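Local coordinates for protein coatomer subunit delta (Saccharomyces cerevisiae, PDB 5FJZ) that probably supports retrograde Golgi-to-ER transport as the delta subunit of the coatomer vesicle coat, and binds a tryptophan-based Dsl1 peptide through this mu-homology domain, at residues I17-E21 with S235-I241; S61-R65 with F82-K86. All coordinates share one frame; numbering follows the deposited sequence.

Contact 1. Residues I17-E21 with S235-I241; sequences ISIKE and SFTGMAI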
loop_
_atom_site.group_PDB
_atom_site.type_symbol
_atom_site.label_atom_id
_atom_site.label_comp_id
_atom_site.label_asym_id
_atom_site.label_seq_id
_atom_site.Cartn_x
_atom_site.Cartn_y
_atom_site.Cartn_z
ATOM N N ILE A 17 -12.554 -25.003 -8.824
ATOM C CA ILE A 17 -11.578 -24.878 -7.768
ATOM C C ILE A 17 -10.263 -24.386 -8.359
ATOM O O ILE A 17 -9.798 -24.923 -9.368
ATOM C CB ILE A 17 -11.373 -26.249 -7.045
ATOM C CG1 ILE A 17 -12.654 -26.673 -6.301
ATOM C CG2 ILE A 17 -10.179 -26.165 -6.128
ATOM C CD1 ILE A 17 -12.675 -28.149 -6.006
ATOM N N SER A 18 -9.683 -23.326 -7.767
ATOM C CA SER A 18 -8.445 -22.749 -8.242
ATOM C C SER A 18 -7.395 -22.917 -7.168
ATOM O O SER A 18 -7.587 -22.503 -6.027
ATOM C CB SER A 18 -8.635 -21.279 -8.589
ATOM O OG SER A 18 -7.419 -20.749 -9.054
ATOM N N ILE A 19 -6.243 -23.537 -7.529
ATOM C CA ILE A 19 -5.171 -23.669 -6.598
ATOM C C ILE A 19 -4.041 -22.772 -7.092
ATOM O O ILE A 19 -3.447 -23.032 -8.196
ATOM C CB ILE A 19 -4.708 -25.137 -6.537
ATOM C CG1 ILE A 19 -5.865 -26.047 -6.088
ATOM C CG2 ILE A 19 -3.529 -25.318 -5.597
ATOM C CD1 ILE A 19 -5.584 -27.544 -6.236
ATOM N N LYS A 20 -3.799 -21.688 -6.359
ATOM C CA LYS A 20 -2.908 -20.622 -6.876
ATOM C C LYS A 20 -1.708 -20.496 -6.013
ATOM O O LYS A 20 -1.848 -20.350 -4.787
ATOM C CB LYS A 20 -3.689 -19.309 -6.901
ATOM C CG LYS A 20 -4.799 -19.243 -7.933
ATOM C CD LYS A 20 -5.595 -17.916 -7.811
ATOM C CE LYS A 20 -6.254 -17.576 -9.124
ATOM N NZ LYS A 20 -7.369 -16.586 -8.952
ATOM N N GLU A 21 -0.515 -20.644 -6.573
ATOM C CA GLU A 21 0.750 -20.471 -5.835
ATOM C C GLU A 21 1.598 -19.362 -6.389
ATOM O O GLU A 21 1.623 -19.094 -7.639
ATOM C CB GLU A 21 1.545 -21.782 -5.708
ATOM C CG GLU A 21 0.730 -22.756 -4.884
ATOM C CD GLU A 21 1.320 -24.126 -4.707
ATOM O OE1 GLU A 21 2.115 -24.543 -5.595
ATOM O OE2 GLU A 21 1.026 -24.758 -3.662
ATOM N N SER A 235 -0.818 -28.675 -8.028
ATOM C CA SER A 235 0.013 -27.478 -7.920
ATOM C C SER A 235 1.489 -27.796 -7.831
ATOM O O SER A 235 1.889 -28.969 -7.573
ATOM C CB SER A 235 -0.370 -26.632 -6.642
ATOM O OG SER A 235 0.224 -27.180 -5.444
ATOM N N PHE A 236 2.296 -26.749 -7.906
ATOM C CA PHE A 236 3.738 -26.827 -7.626
ATOM C C PHE A 236 4.088 -27.606 -6.345
ATOM O O PHE A 236 5.025 -28.391 -6.327
ATOM C CB PHE A 236 4.450 -25.430 -7.676
ATOM C CG PHE A 236 5.977 -25.468 -7.490
ATOM C CD1 PHE A 236 6.833 -26.075 -8.449
ATOM C CD2 PHE A 236 6.581 -24.824 -6.407
ATOM C CE1 PHE A 236 8.224 -26.058 -8.291
ATOM C CE2 PHE A 236 7.986 -24.805 -6.251
ATOM C CZ PHE A 236 8.801 -25.429 -7.176
ATOM N N THR A 237 3.429 -27.321 -5.254
ATOM C CA THR A 237 3.836 -27.980 -3.980
ATOM C C THR A 237 3.100 -29.318 -3.842
ATOM O O THR A 237 3.236 -29.976 -2.825
ATOM C CB THR A 237 3.514 -27.125 -2.781
ATOM O OG1 THR A 237 2.108 -26.847 -2.821
ATOM C CG2 THR A 237 4.342 -25.851 -2.807
ATOM N N GLY A 238 2.292 -29.695 -4.826
ATOM C CA GLY A 238 1.485 -30.942 -4.716
ATOM C C GLY A 238 0.049 -30.834 -4.260
ATOM O O GLY A 238 -0.593 -31.839 -4.050
ATOM N N MET A 239 -0.485 -29.617 -4.032
ATOM C CA MET A 239 -1.878 -29.493 -3.679
ATOM C C MET A 239 -2.795 -29.912 -4.830
ATOM O O MET A 239 -2.557 -29.588 -5.990
ATOM C CB MET A 239 -2.139 -28.003 -3.220
ATOM C CG MET A 239 -3.578 -27.619 -2.704
ATOM S SD MET A 239 -4.304 -28.553 -1.336
ATOM C CE MET A 239 -3.184 -28.144 0.002
ATOM N N ALA A 240 -3.859 -30.625 -4.474
ATOM C CA ALA A 240 -4.774 -31.192 -5.469
ATOM C C ALA A 240 -6.052 -31.674 -4.738
ATOM O O ALA A 240 -6.093 -31.793 -3.544
ATOM C CB ALA A 240 -4.097 -32.365 -6.171
ATOM N N ILE A 241 -7.098 -31.924 -5.529
ATOM C CA ILE A 241 -8.393 -32.295 -5.058
ATOM C C ILE A 241 -8.635 -33.770 -5.431
ATOM O O ILE A 241 -8.348 -34.197 -6.555
ATOM C CB ILE A 241 -9.463 -31.462 -5.758
ATOM C CG1 ILE A 241 -9.231 -29.973 -5.486
ATOM C CG2 ILE A 241 -10.879 -31.878 -5.309
ATOM C CD1 ILE A 241 -9.220 -29.573 -4.035
#

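Contact 2. Residues S61-R65 with F82-K86; sequences SIDVR and FLSTK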
loop_
_atom_site.group_PDB
_atom_site.type_symbol
_atom_site.label_atom_id
_atom_site.label_comp_id
_atom_site.label_asym_id
_atom_site.label_seq_id
_atom_site.Cartn_x
_atom_site.Cartn_y
_atom_site.Cartn_z
ATOM N N SER A 61 -2.581 -37.595 -0.945
ATOM C CA SER A 61 -1.097 -37.383 -0.920
ATOM C C SER A 61 -0.659 -36.153 -0.160
ATOM O O SER A 61 0.525 -35.973 0.053
ATOM C CB SER A 61 -0.510 -37.317 -2.338
ATOM O OG SER A 61 -1.155 -36.310 -3.120
ATOM N N ILE A 62 -1.597 -35.301 0.246
ATOM C CA ILE A 62 -1.219 -34.042 0.913
ATOM C C ILE A 62 -1.059 -34.285 2.351
ATOM O O ILE A 62 -1.961 -34.864 3.016
ATOM C CB ILE A 62 -2.292 -32.960 0.738
ATOM C CG1 ILE A 62 -2.351 -32.636 -0.736
ATOM C CG2 ILE A 62 -1.988 -31.705 1.559
ATOM C CD1 ILE A 62 -3.713 -32.229 -1.178
ATOM N N ASP A 63 -0.018 -33.700 2.895
ATOM C CA ASP A 63 0.091 -33.698 4.343
ATOM C C ASP A 63 -0.412 -32.371 4.987
ATOM O O ASP A 63 0.345 -31.405 5.149
ATOM C CB ASP A 63 1.537 -33.829 4.657
ATOM C CG ASP A 63 1.807 -33.954 6.124
ATOM O OD1 ASP A 63 0.909 -34.073 6.983
ATOM O OD2 ASP A 63 3.028 -33.969 6.445
ATOM N N VAL A 64 -1.593 -32.445 5.570
ATOM C CA VAL A 64 -2.206 -31.254 6.225
ATOM C C VAL A 64 -1.652 -30.954 7.650
ATOM O O VAL A 64 -1.997 -29.938 8.246
ATOM C CB VAL A 64 -3.723 -31.413 6.247
ATOM C CG1 VAL A 64 -4.237 -31.576 4.826
ATOM C CG2 VAL A 64 -4.162 -32.600 7.096
ATOM N N ARG A 65 -0.788 -31.854 8.166
ATOM C CA ARG A 65 -0.132 -31.611 9.469
ATOM C C ARG A 65 1.319 -31.193 9.307
ATOM O O ARG A 65 2.097 -31.182 10.256
ATOM C CB ARG A 65 -0.291 -32.852 10.324
ATOM C CG ARG A 65 -1.786 -32.970 10.732
ATOM C CD ARG A 65 -1.873 -33.194 12.238
ATOM N NE ARG A 65 -3.192 -33.612 12.712
ATOM C CZ ARG A 65 -3.874 -32.999 13.670
ATOM N NH1 ARG A 65 -3.396 -31.910 14.229
ATOM N NH2 ARG A 65 -5.047 -33.465 14.047
ATOM N N PHE A 82 -10.671 -30.143 8.499
ATOM C CA PHE A 82 -9.547 -30.081 7.569
ATOM C C PHE A 82 -8.353 -30.922 8.074
ATOM O O PHE A 82 -7.730 -31.754 7.353
ATOM C CB PHE A 82 -9.137 -28.611 7.395
ATOM C CG PHE A 82 -7.791 -28.471 6.783
ATOM C CD1 PHE A 82 -7.623 -28.688 5.410
ATOM C CD2 PHE A 82 -6.705 -28.112 7.545
ATOM C CE1 PHE A 82 -6.365 -28.529 4.822
ATOM C CE2 PHE A 82 -5.460 -27.956 6.959
ATOM C CZ PHE A 82 -5.299 -28.201 5.617
ATOM N N LEU A 83 -8.052 -30.712 9.344
ATOM C CA LEU A 83 -6.954 -31.421 10.002
ATOM C C LEU A 83 -7.217 -32.932 10.149
ATOM O O LEU A 83 -6.318 -33.753 9.892
ATOM C CB LEU A 83 -6.714 -30.833 11.389
ATOM C CG LEU A 83 -5.572 -29.879 11.699
ATOM C CD1 LEU A 83 -4.949 -29.266 10.470
ATOM C CD2 LEU A 83 -5.932 -28.839 12.791
ATOM N N SER A 84 -8.451 -33.290 10.487
ATOM C CA SER A 84 -8.838 -34.705 10.717
ATOM C C SER A 84 -8.967 -35.533 9.492
ATOM O O SER A 84 -8.447 -36.645 9.442
ATOM C CB SER A 84 -10.137 -34.768 11.489
ATOM O OG SER A 84 -9.913 -34.179 12.751
ATOM N N THR A 85 -9.616 -35.004 8.468
ATOM C CA THR A 85 -9.939 -35.780 7.265
ATOM C C THR A 85 -9.624 -35.130 5.928
ATOM O O THR A 85 -10.033 -35.679 4.889
ATOM C CB THR A 85 -11.469 -36.057 7.181
ATOM O OG1 THR A 85 -12.128 -35.246 8.149
ATOM C CG2 THR A 85 -11.785 -37.531 7.456
ATOM N N LYS A 86 -8.936 -33.978 5.934
ATOM C CA LYS A 86 -8.550 -33.271 4.689
ATOM C C LYS A 86 -9.741 -32.782 3.938
ATOM O O LYS A 86 -9.783 -32.866 2.710
ATOM C CB LYS A 86 -7.646 -34.190 3.842
ATOM C CG LYS A 86 -6.493 -34.786 4.636
ATOM C CD LYS A 86 -5.498 -35.599 3.775
ATOM C CE LYS A 86 -4.567 -36.455 4.676
ATOM N NZ LYS A 86 -3.429 -37.044 3.889
#

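Contact 1. Residues I17-E21 with S235-I241
Ile19 and Glu21 reach from one strand onto the bend 235-241. Ile19 forks at CB. On the short branch, CG2 lies 3.6 Å from Ser235 CB and touches Met239 CG, whose side chain crosses it at about a right angle. The long branch runs through CG1 to CD1, which settles 3.8 Å from Ala240 CA and near the carbonyl of Met239. Two residues earlier, Ile17 meets Ile241 tip to tip, Ile17 CD1 lying 3.9 Å from Ile241 CG1. Glu21, extended beyond CG, carries its carboxylate to the type I turn Ser235-Gly238. Glu21 OE1 takes the backbone N of Thr237 on its syn lone pair (3.1 Å, 144°). Glu21 OE2 receives Thr237 OG1 at a very short, hence doubtful, 2.5 Å, a weak bond from Ser235 OG, and the indole NH of Trp109. Ser235 OG accepts Met239 N, tying off the bend. Putting an alanine at Glu21 would probably leave Thr237 N and the Trp109 indole without their buried acceptor and let the turn shift. This is a buried carboxylate holding a beta turn: in the mu-homology domain it fastens the connection between strands 220-229 and 241-246 onto strand 15-27.

Contact 2. Residues S61-R65 with F82-K86
Lys86 and Phe82 are swung toward Val64 and Ile62 by their first torsions. In Phe82, CG stands anti to the backbone N (chi1 164°), which carries the ring from the helix to the valine; in Lys86, CG lies anti to the carbonyl carbon (chi1 -50°), and the chain runs out straight toward the loop. Val64 sits between them. Val64 CG1 approaches Phe82 CZ obliquely at 3.6 Å, the two side chains sliding past each other in opposite directions. The same methyl, Val64 CG1, rests 3.9 Å from Lys86 CG. The other, Val64 CG2, lies 3.7 Å from Leu83 O. Lys86 NZ bonds to Ile62 O at 2.8 Å, tilted 24° from the carbonyl plane, and it also reaches Asp60 O; two loop carbonyls thus hold the ammonium. Farther out, in one of two modelled conformations, Arg65 lays a guanidinium face over Leu83 CG, with NH1 3.9 Å away. An Asx turn, Arg65 N to Asp63 OD1 (3.0 Å), braces the loop. Lys86 leaves the helix with positive phi, while its N still bonds to Phe82 O. The whole is a helix C-terminus docked on a loop: the short helix 79-85 of the mu-homology domain, packed against the connection between strands 54-58 and 72-73, inside the region that interacts with Dsl1.

How the contacts relate
The centres of the two contacts lie about 14 Å apart, and they meet at Ile62: Ile62 CD1 packs 3.7 Å from Met239 SD and 3.4 Å from Ala240 O. Contact 1 lies about 10 Å from the centre of the chain, contact 2 about 23 Å, so the second is the more peripheral. Along the sequence, contact 2 is nested inside the loop closed by contact 1. Strand 15-27 of contact 1 belongs to the nine-strand mixed sheet; in sequence, the segments of contact 2 come before and after strand 72-73, an outermost strand of that sheet. Of the four segments, only 235-241 lies outside the region that interacts with Dsl1, so Ile62 joins that region to a late connection.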